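Local coordinates for gamma-glutamyltranspeptidase (Streptomyces lincolnensis, PDB 6J3A), which belongs to the gamma-glutamyltranspeptidase family of N-terminal nucleophile enzymes and, as an LmbA homologue, probably acts on gamma-glutamyl or related amide-linked substrates, at residues F2-T7 with D528-I533; S16-L21 with R588-A593; D507-H512 with N537-S542; P582-G587 with N606-Q611. All blocks are in the same frame, centred on the assembly; numbering follows the deposited sequence.

Interaction 1: residues F2-T7 with D528-I533; sequences FTTRPT and DLQGAI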
# COMPACT_ATOMS: atom_id res chain seq x y z
N PHE A 2 -15.05 5.78 1.49
CA PHE A 2 -13.58 5.96 1.39
C PHE A 2 -12.76 5.26 2.48
O PHE A 2 -13.04 5.39 3.67
CB PHE A 2 -13.19 7.45 1.38
CG PHE A 2 -11.69 7.69 1.26
CD1 PHE A 2 -11.03 7.51 0.04
CD2 PHE A 2 -10.94 8.11 2.35
CE1 PHE A 2 -9.66 7.73 -0.08
CE2 PHE A 2 -9.58 8.33 2.23
CZ PHE A 2 -8.93 8.15 1.01
N THR A 3 -11.75 4.50 2.03
CA THR A 3 -10.75 3.89 2.90
C THR A 3 -9.37 4.34 2.44
O THR A 3 -9.12 4.56 1.25
CB THR A 3 -10.80 2.36 2.87
OG1 THR A 3 -10.67 1.89 1.53
CG2 THR A 3 -12.11 1.85 3.45
N THR A 4 -8.48 4.43 3.41
CA THR A 4 -7.14 4.98 3.23
C THR A 4 -6.28 4.15 2.28
O THR A 4 -5.33 4.65 1.68
CB THR A 4 -6.41 5.09 4.58
OG1 THR A 4 -6.27 3.79 5.17
CG2 THR A 4 -7.17 6.03 5.53
N ARG A 5 -6.62 2.86 2.17
CA ARG A 5 -6.05 1.95 1.19
C ARG A 5 -7.19 1.09 0.67
O ARG A 5 -8.31 1.13 1.18
CB ARG A 5 -4.99 1.05 1.81
CG ARG A 5 -3.73 1.78 2.24
CD ARG A 5 -3.53 1.60 3.72
NE ARG A 5 -2.61 2.56 4.29
CZ ARG A 5 -1.48 2.27 4.93
NH1 ARG A 5 -0.75 3.25 5.41
NH2 ARG A 5 -1.08 1.02 5.10
N PRO A 6 -6.92 0.31 -0.38
CA PRO A 6 -7.95 -0.66 -0.70
C PRO A 6 -7.77 -1.87 0.19
O PRO A 6 -6.69 -2.08 0.74
CB PRO A 6 -7.67 -1.01 -2.16
CG PRO A 6 -6.27 -0.58 -2.43
CD PRO A 6 -5.86 0.41 -1.39
N THR A 7 -8.84 -2.63 0.36
CA THR A 7 -8.69 -4.00 0.80
C THR A 7 -8.22 -4.72 -0.45
O THR A 7 -9.01 -4.99 -1.35
CB THR A 7 -10.00 -4.61 1.33
OG1 THR A 7 -10.51 -3.79 2.38
CG2 THR A 7 -9.74 -5.99 1.87
N ASP A 528 -14.84 -6.45 4.62
CA ASP A 528 -14.43 -5.05 4.67
C ASP A 528 -13.26 -4.89 5.66
O ASP A 528 -13.37 -4.22 6.71
CB ASP A 528 -15.63 -4.19 5.05
CG ASP A 528 -15.34 -2.69 4.99
OD1 ASP A 528 -14.36 -2.29 4.32
OD2 ASP A 528 -16.09 -1.92 5.63
N LEU A 529 -12.12 -5.50 5.32
CA LEU A 529 -10.94 -5.51 6.17
C LEU A 529 -10.45 -4.09 6.45
O LEU A 529 -10.36 -3.69 7.61
CB LEU A 529 -9.80 -6.31 5.53
CG LEU A 529 -10.02 -7.80 5.21
CD1 LEU A 529 -8.75 -8.43 4.64
CD2 LEU A 529 -10.49 -8.59 6.43
N GLN A 530 -10.16 -3.33 5.40
CA GLN A 530 -9.59 -1.99 5.57
C GLN A 530 -10.57 -0.98 6.19
O GLN A 530 -10.16 -0.12 6.96
CB GLN A 530 -9.03 -1.44 4.25
CG GLN A 530 -8.24 -0.14 4.38
CD GLN A 530 -6.93 -0.29 5.12
OE1 GLN A 530 -6.10 -1.15 4.77
NE2 GLN A 530 -6.71 0.55 6.13
N GLY A 531 -11.85 -1.09 5.87
CA GLY A 531 -12.87 -0.24 6.48
C GLY A 531 -12.97 -0.50 7.97
O GLY A 531 -13.23 0.42 8.76
N ALA A 532 -12.76 -1.76 8.36
CA ALA A 532 -12.72 -2.15 9.77
C ALA A 532 -11.48 -1.58 10.46
O ALA A 532 -11.57 -1.06 11.57
CB ALA A 532 -12.77 -3.66 9.92
N ILE A 533 -10.33 -1.65 9.80
CA ILE A 533 -9.09 -1.07 10.31
C ILE A 533 -9.15 0.45 10.43
O ILE A 533 -8.79 1.00 11.47
CB ILE A 533 -7.90 -1.46 9.43
CG1 ILE A 533 -7.62 -2.96 9.58
CG2 ILE A 533 -6.67 -0.63 9.80
CD1 ILE A 533 -6.48 -3.51 8.74
O HOH W 1 -4.47 -1.93 2.79
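One face of the Gln530 carboxamide is overlain by the aliphatic part of Arg5, whose CB lies 3.9 Å from OE1 and whose CD comes equally near, while the guanidinium farther out is turned 38° from the amide plane. The polar atoms of the amide all have partners: NE2 donates to Ala605 O and to Asp534 OD1, and OE1 accepts a hydrogen bond from a water. This water also donates to Pro6 O (3.0 Å from the water oxygen), tying the amide to the loop. The contact lays the N-terminal loop that precedes strand 8-10 across the start of helix 529-534, which packs on strand 601-605 of the N-terminal nucleophile fold. Gln530 has CG anti to its backbone N (chi1 -172°), 3.4 Å from Arg5 O, and a bend at chi2 lays the carboxamide beside Arg5. Asp528 is the N-cap, and its OD1 makes a weak capping bond to Gly531 N. Another first-turn amide, Gln530 N, is satisfied by the loop instead, through a bond of 3.1 Å to Thr7 OG1 with an N-H...O angle of 162°. Arg5 reaches beyond the contact to Gly612 O and, by NE, to Thr4 O of the second subunit, in an exchange that the other copy repeats. Methyl groups seal the flanks: Thr3 CG2 lies 3.8 Å from Gly531 CA, and Thr7 CG2 rests 3.7 Å from Leu529 CB.

Interaction 2: residues S16-L21 with R588-A593; sequences SSTHWL and RLCAVA
Ser17 O and Leu589 O share a water that donates a hydrogen bond to each, 2.9 Å from Ser17 O and 2.7 Å from Leu589 O. It bridges two chain segments running nearly antiparallel, 165° apart, yet each strand finds its backbone partners in other strands: Ser16 pairs with Asp425, Cys590 with Gly499. The contact is therefore a meeting of strands 13-17 and 590-594 from different parts of the beta structure, consistent with the two facing layers of the N-terminal nucleophile sandwich. Ser16 and Cys590 point at one another, and their CA atoms are only 5.3 Å apart, a spacing that their small side chains permit. Ser16 OG rests 3.4 Å from Cys590 CB while donating a hydrogen bond to Ala604 O, in the strand beside 590-594. With chi1 at -51°, the sulfur of Cys590 stands away from its own carbonyl carbon and comes over the flat face of the Ser17-Thr18 peptide, SG lying 3.5 Å from Ser17 C. The methyl CG2 of Thr18 touches the same sulfur at 3.9 Å, and its hydroxyl turns off to Glu51. Along the strand, Val592 CG1 packs against Ser16 N, and the valine side chain also touches Asp425 and Val427. Buried throughout, the interface combines a thiol, small hydroxyls and methyls, so the water matters: it donates hydrogen bonds to two main-chain carbonyls that, both being acceptors, could not bond to each other directly.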
# COMPACT_ATOMS: atom_id res chain seq x y z
N SER A 16 0.50 -8.68 5.25
CA SER A 16 0.21 -7.47 6.00
C SER A 16 1.09 -7.40 7.25
O SER A 16 0.96 -8.24 8.15
CB SER A 16 -1.26 -7.42 6.37
OG SER A 16 -1.59 -6.14 6.88
N SER A 17 1.96 -6.39 7.29
CA SER A 17 2.88 -6.11 8.40
C SER A 17 2.63 -4.75 9.00
O SER A 17 1.83 -3.95 8.51
CB SER A 17 4.34 -6.11 7.92
OG SER A 17 4.80 -7.42 7.74
N THR A 18 3.36 -4.52 10.09
CA THR A 18 3.51 -3.20 10.70
C THR A 18 4.64 -2.38 10.06
O THR A 18 4.94 -1.29 10.56
CB THR A 18 3.77 -3.31 12.22
OG1 THR A 18 4.85 -4.22 12.47
CG2 THR A 18 2.53 -3.80 12.94
N HIS A 19 5.26 -2.89 8.98
CA HIS A 19 6.32 -2.20 8.23
C HIS A 19 6.44 -2.69 6.78
O HIS A 19 6.62 -3.89 6.53
CB HIS A 19 7.66 -2.38 8.92
CG HIS A 19 8.63 -1.28 8.63
ND1 HIS A 19 9.17 -1.06 7.38
CD2 HIS A 19 9.18 -0.34 9.44
CE1 HIS A 19 10.01 -0.04 7.44
NE2 HIS A 19 10.02 0.42 8.68
N TRP A 20 6.40 -1.74 5.85
CA TRP A 20 6.32 -2.03 4.41
C TRP A 20 7.50 -2.87 3.89
O TRP A 20 7.33 -3.73 3.03
CB TRP A 20 6.18 -0.72 3.59
CG TRP A 20 7.41 0.13 3.59
CD1 TRP A 20 8.48 0.03 2.74
CD2 TRP A 20 7.71 1.20 4.49
NE1 TRP A 20 9.43 0.97 3.06
CE2 TRP A 20 8.99 1.70 4.14
CE3 TRP A 20 7.04 1.78 5.58
CZ2 TRP A 20 9.60 2.76 4.82
CZ3 TRP A 20 7.64 2.83 6.26
CH2 TRP A 20 8.91 3.31 5.88
N LEU A 21 8.69 -2.60 4.43
CA LEU A 21 9.91 -3.31 4.07
C LEU A 21 9.77 -4.80 4.38
O LEU A 21 10.21 -5.65 3.60
CB LEU A 21 11.12 -2.72 4.81
CG LEU A 21 11.60 -1.30 4.45
CD1 LEU A 21 12.70 -0.88 5.40
CD2 LEU A 21 12.10 -1.18 3.02
N ARG A 588 -2.68 -0.77 15.46
CA ARG A 588 -1.77 -0.99 14.33
C ARG A 588 -2.13 -2.32 13.68
O ARG A 588 -1.28 -3.19 13.49
CB ARG A 588 -0.27 -0.97 14.70
CG ARG A 588 0.21 -0.13 15.86
CD ARG A 588 0.51 1.31 15.52
NE ARG A 588 -0.60 2.14 15.97
CZ ARG A 588 -0.52 3.38 16.43
NH1 ARG A 588 -1.64 3.97 16.82
NH2 ARG A 588 0.63 4.03 16.52
N LEU A 589 -3.39 -2.44 13.30
CA LEU A 589 -3.93 -3.70 12.78
C LEU A 589 -3.28 -4.18 11.48
O LEU A 589 -2.82 -3.38 10.66
CB LEU A 589 -5.45 -3.58 12.63
CG LEU A 589 -6.08 -3.64 14.03
CD1 LEU A 589 -7.36 -2.82 14.15
CD2 LEU A 589 -6.32 -5.09 14.43
N CYS A 590 -3.22 -5.50 11.34
CA CYS A 590 -2.82 -6.18 10.11
C CYS A 590 -3.80 -7.31 9.89
O CYS A 590 -4.23 -7.93 10.84
CB CYS A 590 -1.43 -6.78 10.25
SG CYS A 590 -0.21 -5.61 10.83
N ALA A 591 -4.14 -7.58 8.63
CA ALA A 591 -5.06 -8.67 8.30
C ALA A 591 -4.79 -9.21 6.89
O ALA A 591 -4.49 -8.45 5.98
CB ALA A 591 -6.51 -8.22 8.43
N VAL A 592 -4.87 -10.52 6.75
CA VAL A 592 -5.03 -11.15 5.45
C VAL A 592 -6.23 -12.08 5.55
O VAL A 592 -6.57 -12.54 6.64
CB VAL A 592 -3.78 -11.92 5.00
CG1 VAL A 592 -2.59 -10.98 4.90
CG2 VAL A 592 -3.47 -13.08 5.93
N ALA A 593 -6.87 -12.34 4.42
CA ALA A 593 -8.02 -13.23 4.37
C ALA A 593 -8.10 -14.03 3.08
O ALA A 593 -7.44 -13.72 2.09
CB ALA A 593 -9.33 -12.46 4.59
O HOH W 2 -0.44 -2.61 9.65

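Interaction 3: residues D507-H512 with N537-S542; sequences DQWQLH and NWHNDS
Gln508 turns CG away from its own carbonyl carbon (chi1 -52°) and then runs straight out, while Trp538 has CG between its backbone N and carbonyl carbon (chi1 68°), which swings the indole back over His512 although its CB points away from the helix. These torsions join helix 506-519 to strand 538-540, an edge strand of a small mixed sheet. The Gln508 amide treats this strand much as a neighbouring strand would, gripping one residue at both backbone polar groups: Asn540 N donates to OE1 at 2.9 Å, and NE2 donates to Asn540 O at 3.0 Å, both bonds nearly straight. NE2 has a further acceptor in Asp504 O, and OE1 a further donor in a water 2.7 Å away. Nearer the strand start, the His512 ring stacks face to face on the six-membered ring of Trp538, with centroids 3.7 Å apart and planes at 13°; His512 CB lies over the same face, a CH-pi contact. Trp538 O approaches the edge of the Trp509 indole, 3.3 Å from CD1, while NE1 of that ring is held by Glu586. Past the grip, Asn540 forms an Asx turn, Ser542 N donating to OD1 at 3.0 Å on a lone pair.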
# COMPACT_ATOMS: atom_id res chain seq x y z
N ASP A 507 -5.60 -7.17 22.35
CA ASP A 507 -6.88 -7.88 22.27
C ASP A 507 -8.10 -7.03 22.65
O ASP A 507 -9.18 -7.58 22.86
CB ASP A 507 -6.86 -9.16 23.11
CG ASP A 507 -6.31 -10.37 22.36
OD1 ASP A 507 -6.37 -10.41 21.11
OD2 ASP A 507 -5.84 -11.29 23.05
N GLN A 508 -7.93 -5.72 22.76
CA GLN A 508 -9.07 -4.80 22.75
C GLN A 508 -9.29 -4.38 21.30
O GLN A 508 -10.39 -4.51 20.73
CB GLN A 508 -8.80 -3.57 23.63
CG GLN A 508 -8.36 -3.89 25.05
CD GLN A 508 -8.35 -2.64 25.93
OE1 GLN A 508 -9.37 -1.95 26.05
NE2 GLN A 508 -7.21 -2.35 26.56
N TRP A 509 -8.22 -3.89 20.70
CA TRP A 509 -8.26 -3.41 19.34
C TRP A 509 -8.68 -4.51 18.38
O TRP A 509 -9.50 -4.27 17.49
CB TRP A 509 -6.89 -2.85 18.95
CG TRP A 509 -6.55 -1.52 19.58
CD1 TRP A 509 -7.42 -0.56 20.06
CD2 TRP A 509 -5.24 -0.98 19.74
NE1 TRP A 509 -6.71 0.52 20.54
CE2 TRP A 509 -5.38 0.30 20.34
CE3 TRP A 509 -3.95 -1.45 19.43
CZ2 TRP A 509 -4.28 1.10 20.65
CZ3 TRP A 509 -2.86 -0.66 19.72
CH2 TRP A 509 -3.03 0.60 20.34
N GLN A 510 -8.13 -5.70 18.58
CA GLN A 510 -8.49 -6.86 17.76
C GLN A 510 -9.95 -7.25 17.93
O GLN A 510 -10.60 -7.60 16.94
CB GLN A 510 -7.60 -8.06 18.07
CG GLN A 510 -6.28 -8.03 17.36
CD GLN A 510 -5.34 -9.11 17.83
OE1 GLN A 510 -4.74 -9.01 18.92
NE2 GLN A 510 -5.19 -10.16 17.02
N LEU A 511 -10.47 -7.23 19.16
CA LEU A 511 -11.89 -7.49 19.38
C LEU A 511 -12.74 -6.51 18.60
O LEU A 511 -13.69 -6.92 17.93
CB LEU A 511 -12.28 -7.43 20.86
CG LEU A 511 -13.79 -7.75 20.99
CD1 LEU A 511 -14.01 -9.23 21.25
CD2 LEU A 511 -14.48 -6.89 22.03
N HIS A 512 -12.41 -5.23 18.67
CA HIS A 512 -13.20 -4.21 17.95
C HIS A 512 -13.12 -4.49 16.44
O HIS A 512 -14.15 -4.54 15.75
CB HIS A 512 -12.75 -2.79 18.29
CG HIS A 512 -12.54 -2.56 19.76
ND1 HIS A 512 -13.24 -3.26 20.72
CD2 HIS A 512 -11.71 -1.73 20.43
CE1 HIS A 512 -12.85 -2.87 21.92
NE2 HIS A 512 -11.92 -1.94 21.77
N ASN A 537 -11.16 3.47 16.51
CA ASN A 537 -10.93 2.42 17.50
C ASN A 537 -10.72 3.10 18.86
O ASN A 537 -10.60 4.33 18.94
CB ASN A 537 -9.72 1.56 17.08
CG ASN A 537 -9.82 0.11 17.55
OD1 ASN A 537 -10.42 -0.17 18.57
ND2 ASN A 537 -9.23 -0.82 16.80
N TRP A 538 -10.73 2.29 19.92
CA TRP A 538 -10.66 2.78 21.30
C TRP A 538 -10.09 1.69 22.20
O TRP A 538 -10.01 0.54 21.80
CB TRP A 538 -12.06 3.16 21.81
CG TRP A 538 -12.99 1.95 21.97
CD1 TRP A 538 -13.23 1.24 23.12
CD2 TRP A 538 -13.73 1.29 20.94
NE1 TRP A 538 -14.09 0.19 22.87
CE2 TRP A 538 -14.41 0.20 21.54
CE3 TRP A 538 -13.89 1.51 19.57
CZ2 TRP A 538 -15.24 -0.66 20.81
CZ3 TRP A 538 -14.73 0.66 18.84
CH2 TRP A 538 -15.38 -0.42 19.46
N HIS A 539 -9.73 2.07 23.42
CA HIS A 539 -9.30 1.11 24.46
C HIS A 539 -9.60 1.67 25.83
O HIS A 539 -9.78 2.88 25.97
CB HIS A 539 -7.81 0.81 24.36
CG HIS A 539 -6.92 1.93 24.82
ND1 HIS A 539 -6.24 1.91 26.02
CD2 HIS A 539 -6.59 3.10 24.22
CE1 HIS A 539 -5.53 3.02 26.14
NE2 HIS A 539 -5.73 3.76 25.06
N ASN A 540 -9.63 0.80 26.83
CA ASN A 540 -9.65 1.23 28.24
C ASN A 540 -8.35 0.85 28.96
O ASN A 540 -7.60 -0.01 28.47
CB ASN A 540 -10.88 0.69 28.97
CG ASN A 540 -10.74 -0.76 29.41
OD1 ASN A 540 -10.10 -1.05 30.42
ND2 ASN A 540 -11.37 -1.66 28.68
N ASP A 541 -8.12 1.48 30.10
CA ASP A 541 -6.95 1.18 30.96
C ASP A 541 -7.37 0.90 32.41
O ASP A 541 -6.58 1.11 33.34
CB ASP A 541 -5.94 2.34 30.95
CG ASP A 541 -5.17 2.46 29.65
OD1 ASP A 541 -4.61 1.46 29.16
OD2 ASP A 541 -5.12 3.60 29.15
N SER A 542 -8.58 0.38 32.59
CA SER A 542 -9.12 0.12 33.93
C SER A 542 -8.81 -1.31 34.39
O SER A 542 -9.70 -2.12 34.61
CB SER A 542 -10.62 0.42 33.97
OG SER A 542 -11.08 0.42 35.31
O HOH W 3 -11.92 -1.01 26.12

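Interaction 4: residues P582-G587 with N606-Q611; sequences PPWSEG and NPRGMQ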
# COMPACT_ATOMS: atom_id res chain seq x y z
N PRO A 582 -5.55 11.40 19.68
CA PRO A 582 -5.50 11.95 18.32
C PRO A 582 -6.27 11.11 17.30
O PRO A 582 -6.42 9.90 17.50
CB PRO A 582 -3.99 11.96 17.99
CG PRO A 582 -3.30 11.74 19.28
CD PRO A 582 -4.23 10.94 20.13
N PRO A 583 -6.72 11.74 16.20
CA PRO A 583 -7.62 11.10 15.23
C PRO A 583 -7.12 9.76 14.72
O PRO A 583 -7.90 8.83 14.58
CB PRO A 583 -7.65 12.10 14.06
CG PRO A 583 -7.01 13.35 14.54
CD PRO A 583 -6.12 12.98 15.67
N TRP A 584 -5.82 9.67 14.45
CA TRP A 584 -5.22 8.47 13.87
C TRP A 584 -4.16 7.89 14.80
O TRP A 584 -2.97 7.97 14.51
CB TRP A 584 -4.61 8.82 12.50
CG TRP A 584 -5.64 9.23 11.50
CD1 TRP A 584 -5.99 10.50 11.16
CD2 TRP A 584 -6.47 8.37 10.71
NE1 TRP A 584 -6.97 10.49 10.20
CE2 TRP A 584 -7.29 9.19 9.90
CE3 TRP A 584 -6.60 6.98 10.60
CZ2 TRP A 584 -8.22 8.68 9.00
CZ3 TRP A 584 -7.53 6.46 9.71
CH2 TRP A 584 -8.32 7.31 8.91
N SER A 585 -4.63 7.31 15.90
CA SER A 585 -3.78 6.91 17.06
C SER A 585 -4.05 5.53 17.70
O SER A 585 -3.20 5.06 18.47
CB SER A 585 -3.93 7.95 18.17
OG SER A 585 -5.28 8.01 18.63
N GLU A 586 -5.18 4.90 17.41
CA GLU A 586 -5.60 3.64 18.06
C GLU A 586 -5.54 2.48 17.08
O GLU A 586 -6.30 2.45 16.11
CB GLU A 586 -7.03 3.76 18.60
CG GLU A 586 -7.22 4.79 19.70
CD GLU A 586 -6.62 4.35 21.01
OE1 GLU A 586 -5.93 5.18 21.66
OE2 GLU A 586 -6.84 3.16 21.38
N GLY A 587 -4.63 1.55 17.32
CA GLY A 587 -4.55 0.29 16.58
C GLY A 587 -3.47 0.31 15.53
O GLY A 587 -3.32 1.30 14.82
N ASN A 606 -3.13 -1.10 8.66
CA ASN A 606 -3.31 0.14 9.39
C ASN A 606 -2.54 1.32 8.78
O ASN A 606 -1.36 1.17 8.47
CB ASN A 606 -2.87 -0.06 10.84
CG ASN A 606 -2.68 1.25 11.57
OD1 ASN A 606 -3.65 1.97 11.85
ND2 ASN A 606 -1.43 1.58 11.87
N PRO A 607 -3.21 2.48 8.62
CA PRO A 607 -2.55 3.66 8.10
C PRO A 607 -1.89 4.57 9.15
O PRO A 607 -1.10 5.44 8.80
CB PRO A 607 -3.69 4.40 7.41
CG PRO A 607 -4.84 4.14 8.31
CD PRO A 607 -4.64 2.76 8.87
N ARG A 608 -2.22 4.35 10.43
CA ARG A 608 -1.78 5.22 11.51
C ARG A 608 -0.28 5.03 11.72
O ARG A 608 0.18 3.90 11.88
CB ARG A 608 -2.53 4.90 12.80
CG ARG A 608 -4.04 4.97 12.72
CD ARG A 608 -4.67 4.33 13.94
NE ARG A 608 -6.13 4.33 13.89
CZ ARG A 608 -6.88 3.48 13.18
NH1 ARG A 608 -6.32 2.52 12.43
NH2 ARG A 608 -8.20 3.57 13.24
N GLY A 609 0.46 6.14 11.71
CA GLY A 609 1.93 6.13 11.84
C GLY A 609 2.66 5.92 10.52
O GLY A 609 3.87 5.75 10.52
N MET A 610 1.93 5.96 9.41
CA MET A 610 2.44 5.72 8.04
C MET A 610 3.59 4.72 7.97
O MET A 610 4.72 5.06 7.60
CB MET A 610 2.81 7.03 7.31
CG MET A 610 2.55 8.31 8.06
SD MET A 610 0.84 8.66 8.49
CE MET A 610 1.24 9.75 9.86
N GLN A 611 3.28 3.48 8.32
CA GLN A 611 4.30 2.45 8.45
C GLN A 611 3.76 1.06 8.10
O GLN A 611 4.35 0.35 7.28
CB GLN A 611 4.85 2.47 9.88
CG GLN A 611 6.12 1.68 10.10
CD GLN A 611 6.51 1.63 11.56
OE1 GLN A 611 6.87 0.58 12.08
NE2 GLN A 611 6.41 2.78 12.25
O HOH W 4 -1.14 8.47 12.37
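Apolar packing is carried by Trp584 and Pro607, which cross at about a right angle with CZ3 3.8 Å from Pro607 CG. Arg608 adds its methylene CG at the edge of the indole, 3.9 Å from CE3. Trp584 also stacks with Phe2 of the second subunit.

The charged group sits between backbone and ring. The extended Arg608 chain runs along 584-587 until Glu586 O lies over one guanidinium face and Trp584 CE3, more loosely, over the other. Glu586 O is 2.9 Å from NE but badly angled for a hydrogen bond; NE instead meets Glu560, which also accepts from Ser585 N and Glu586 N and so ties the arginine to the loop beside it.

Hydrogen bonds fix the second loop from within. Asn606 OD1 accepts Arg608 NH1 at 2.8 Å, in the carbonyl plane, and this bond, with Glu560 at NE, fixes the guanidinium's rotation; Arg608 N donates to OD1 at 3.1 Å from above that plane. Across the contact, a water donates to Trp584 O and accepts from Gly609 N, 2.9 Å from each.

An Asx turn at Asn606 runs into a type II beta turn, Pro607 to Met610, Gly609 at positive phi, between strands 601-605 and 613-616.

Overall arrangement
Interaction 4 is the hub. Arg608 NH1 reaches Ile533 O at 3.1 Å, tying it to the helix of interaction 1, whose centre is about 13 Å away. Asn606 N lies 3.1 Å from Leu589 O, probably hydrogen-bonded, joining it to interaction 2, also about 13 Å off. Trp509 NE1 and Glu586 OE2, 2.8 Å apart, connect it to interaction 3 at about 14 Å between centres. Leu589 packs on both Ile533 and Asn537, so interaction 2 also touches interactions 1 and 3. Interactions 1 and 3 meet through sequence alone, helix 529-534 leading into strand 538-540. Interactions 1, 2 and 4 border the second subunit; interaction 3 does not touch it.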